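Local coordinates for protein beta-galacturonidase (Eisenbergiella tayi, PDB 6NCX) that probably hydrolyses beta-linked uronic acid glycosides as a family 2 glycoside hydrolase and binds galacturonate in its active site, at residues C[75-80]-C[132-137]. Residues are numbered along the deposited sequence; the frame is centred on the assembly and turned at random.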
ATOM      1  N   VAL C  75     -21.050 -26.787   9.784  1.00 15.81           N
ATOM      2  CA  VAL C  75     -21.639 -25.660  10.508  1.00 18.88           C
ATOM      3  C   VAL C  75     -20.622 -25.141  11.522  1.00 17.39           C
ATOM      4  O   VAL C  75     -20.189 -25.891  12.404  1.00 16.26           O
ATOM      5  CB  VAL C  75     -22.959 -26.052  11.190  1.00 16.03           C
ATOM      6  CG1 VAL C  75     -23.513 -24.887  11.972  1.00 18.91           C
ATOM      7  CG2 VAL C  75     -23.966 -26.503  10.132  1.00 15.34           C
ATOM      8  N   SER C  76     -20.243 -23.860  11.393  1.00 19.90           N
ATOM      9  CA  SER C  76     -19.165 -23.254  12.186  1.00 22.06           C
ATOM     10  C   SER C  76     -19.731 -22.611  13.454  1.00 19.73           C
ATOM     11  O   SER C  76     -20.536 -21.683  13.355  1.00 20.25           O
ATOM     12  CB  SER C  76     -18.425 -22.177  11.369  1.00 20.66           C
ATOM     13  OG  SER C  76     -17.579 -22.682  10.347  1.00 20.61           O
ATOM     14  N   HIS C  77     -19.341 -23.094  14.639  1.00 18.01           N
ATOM     15  CA  HIS C  77     -18.724 -24.402  14.873  1.00 21.92           C
ATOM     16  C   HIS C  77     -19.626 -25.343  15.726  1.00 23.66           C
ATOM     17  O   HIS C  77     -19.330 -26.534  15.874  1.00 25.15           O
ATOM     18  CB  HIS C  77     -17.367 -24.248  15.557  1.00 16.91           C
ATOM     19  CG  HIS C  77     -17.388 -23.489  16.859  1.00 19.50           C
ATOM     20  ND1 HIS C  77     -18.181 -23.843  17.933  1.00 21.76           N
ATOM     21  CD2 HIS C  77     -16.658 -22.423  17.274  1.00 17.32           C
ATOM     22  CE1 HIS C  77     -17.957 -23.013  18.937  1.00 21.95           C
ATOM     23  NE2 HIS C  77     -17.029 -22.149  18.567  1.00 17.23           N
ATOM     24  N   THR C  78     -20.698 -24.801  16.311  1.00 20.73           N
ATOM     25  CA  THR C  78     -21.658 -25.576  17.101  1.00 20.82           C
ATOM     26  C   THR C  78     -23.053 -25.362  16.531  1.00 18.20           C
ATOM     27  O   THR C  78     -23.484 -24.216  16.362  1.00 20.78           O
ATOM     28  CB  THR C  78     -21.631 -25.165  18.582  1.00 22.44           C
ATOM     29  OG1 THR C  78     -20.368 -25.507  19.161  1.00 22.66           O
ATOM     30  CG2 THR C  78     -22.741 -25.866  19.366  1.00 19.34           C
ATOM     31  N   ALA C  79     -23.762 -26.458  16.243  1.00 19.77           N
ATOM     32  CA  ALA C  79     -25.044 -26.405  15.546  1.00 19.64           C
ATOM     33  C   ALA C  79     -26.166 -27.006  16.391  1.00 22.82           C
ATOM     34  O   ALA C  79     -25.959 -27.974  17.132  1.00 21.37           O
ATOM     35  CB  ALA C  79     -24.985 -27.148  14.189  1.00 19.76           C
ATOM     36  N   SER C  80     -27.357 -26.413  16.260  1.00 19.73           N
ATOM     37  CA  SER C  80     -28.619 -27.007  16.697  1.00 20.88           C
ATOM     38  C   SER C  80     -29.591 -26.942  15.526  1.00 22.54           C
ATOM     39  O   SER C  80     -29.882 -25.856  15.017  1.00 28.14           O
ATOM     40  CB  SER C  80     -29.200 -26.286  17.917  1.00 23.15           C
ATOM     41  OG  SER C  80     -28.263 -26.218  18.986  1.00 31.54           O
ATOM     42  N   TYR C 132      -5.808 -18.855  14.141  1.00 15.17           N
ATOM     43  CA  TYR C 132      -6.704 -18.994  13.009  1.00 22.04           C
ATOM     44  C   TYR C 132      -8.098 -18.692  13.544  1.00 21.72           C
ATOM     45  O   TYR C 132      -8.381 -18.921  14.724  1.00 20.60           O
ATOM     46  CB  TYR C 132      -6.621 -20.398  12.359  1.00 18.82           C
ATOM     47  CG  TYR C 132      -7.055 -21.545  13.254  1.00 20.90           C
ATOM     48  CD1 TYR C 132      -6.171 -22.117  14.176  1.00 22.08           C
ATOM     49  CD2 TYR C 132      -8.366 -22.047  13.199  1.00 22.03           C
ATOM     50  CE1 TYR C 132      -6.587 -23.168  15.014  1.00 22.68           C
ATOM     51  CE2 TYR C 132      -8.781 -23.085  14.041  1.00 21.76           C
ATOM     52  CZ  TYR C 132      -7.886 -23.639  14.939  1.00 20.92           C
ATOM     53  OH  TYR C 132      -8.291 -24.666  15.761  1.00 22.14           O
ATOM     54  N   GLN C 133      -8.945 -18.140  12.684  1.00 22.09           N
ATOM     55  CA  GLN C 133     -10.262 -17.696  13.107  1.00 19.06           C
ATOM     56  C   GLN C 133     -11.203 -18.885  13.219  1.00 21.02           C
ATOM     57  O   GLN C 133     -11.133 -19.829  12.425  1.00 21.01           O
ATOM     58  CB  GLN C 133     -10.803 -16.671  12.109  1.00 21.94           C
ATOM     59  CG  GLN C 133     -12.250 -16.247  12.331  1.00 20.96           C
ATOM     60  CD  GLN C 133     -12.422 -15.354  13.544  1.00 21.27           C
ATOM     61  OE1 GLN C 133     -12.226 -15.774  14.681  1.00 22.46           O
ATOM     62  NE2 GLN C 133     -12.792 -14.111  13.301  1.00 23.86           N
ATOM     63  N   SER C 134     -12.072 -18.854  14.218  1.00 19.81           N
ATOM     64  CA  SER C 134     -13.214 -19.774  14.278  1.00 19.89           C
ATOM     65  C   SER C 134     -14.412 -19.002  13.747  1.00 16.93           C
ATOM     66  O   SER C 134     -14.968 -18.144  14.439  1.00 19.10           O
ATOM     67  CB  SER C 134     -13.460 -20.289  15.700  1.00 21.02           C
ATOM     68  OG  SER C 134     -12.495 -21.258  16.111  1.00 23.24           O
ATOM     69  N   TYR C 135     -14.797 -19.277  12.508  1.00 17.61           N
ATOM     70  CA  TYR C 135     -15.886 -18.510  11.922  1.00 20.44           C
ATOM     71  C   TYR C 135     -17.220 -18.985  12.475  1.00 19.16           C
ATOM     72  O   TYR C 135     -17.294 -19.912  13.289  1.00 23.65           O
ATOM     73  CB  TYR C 135     -15.889 -18.613  10.395  1.00 19.23           C
ATOM     74  CG  TYR C 135     -14.759 -17.873   9.729  1.00 22.47           C
ATOM     75  CD1 TYR C 135     -13.570 -18.537   9.401  1.00 19.27           C
ATOM     76  CD2 TYR C 135     -14.867 -16.508   9.437  1.00 19.42           C
ATOM     77  CE1 TYR C 135     -12.523 -17.872   8.795  1.00 21.53           C
ATOM     78  CE2 TYR C 135     -13.830 -15.833   8.834  1.00 18.29           C
ATOM     79  CZ  TYR C 135     -12.661 -16.520   8.507  1.00 25.84           C
ATOM     80  OH  TYR C 135     -11.631 -15.863   7.897  1.00 24.64           O
ATOM     81  N   GLY C 136     -18.281 -18.348  12.016  1.00 20.74           N
ATOM     82  CA  GLY C 136     -19.630 -18.752  12.371  1.00 20.93           C
ATOM     83  C   GLY C 136     -20.509 -18.788  11.143  1.00 19.56           C
ATOM     84  O   GLY C 136     -20.358 -17.975  10.237  1.00 18.04           O
ATOM     85  N   GLY C 137     -21.435 -19.737  11.127  1.00 21.25           N
ATOM     86  CA  GLY C 137     -22.403 -19.858  10.058  1.00 19.62           C
ATOM     87  C   GLY C 137     -22.373 -21.232   9.431  1.00 19.99           C
ATOM     88  O   GLY C 137     -21.618 -22.118   9.833  1.00 22.99           O
TER
HETATM   89  O   HOH W   1     -14.730 -21.803  11.508  1.00 15.37           O
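Ser76 and Gly137 are joined by two backbone hydrogen bonds, a compact example of how a single antiparallel bridge can fasten a long loop to the residues leading into a strand. Ser76 N donates to Gly137 O at 2.7 Å, almost straight, and Gly137 N returns a bond to Ser76 O at 3.1 Å, closing the hydrogen-bonded pair. Ser76 O thus takes both the Gly137 N bond and a CA-H...O contact from Gly136 CA at 3.2 Å. On this tight side Ser76 CB presses to 3.2 Å from Tyr135 O. With OG beside the backbone N (chi1 -73°) and anti to the carbonyl carbon, the hydroxyl meets Ser139 OG and a water that accepts from Tyr135 N at 2.7 Å, which bridges the two segments.

Packing is looser toward His77, which follows a cis peptide bond: Ser134 CB approaches the edge of its imidazole at CD2, 4.2 Å away. Thr78 OG1 forms a hydrogen bond with His77 ND1 in the ring plane, 3.0 Å, helping to fix the ring's rotation, while His127 stacks on the His77 ring. The contact lies in the N-terminal beta-sandwich, where the loop between strands 109-117 and 142-146 crosses the entry to strand 78-83, itself flanked by strands 109-117 and 86-92.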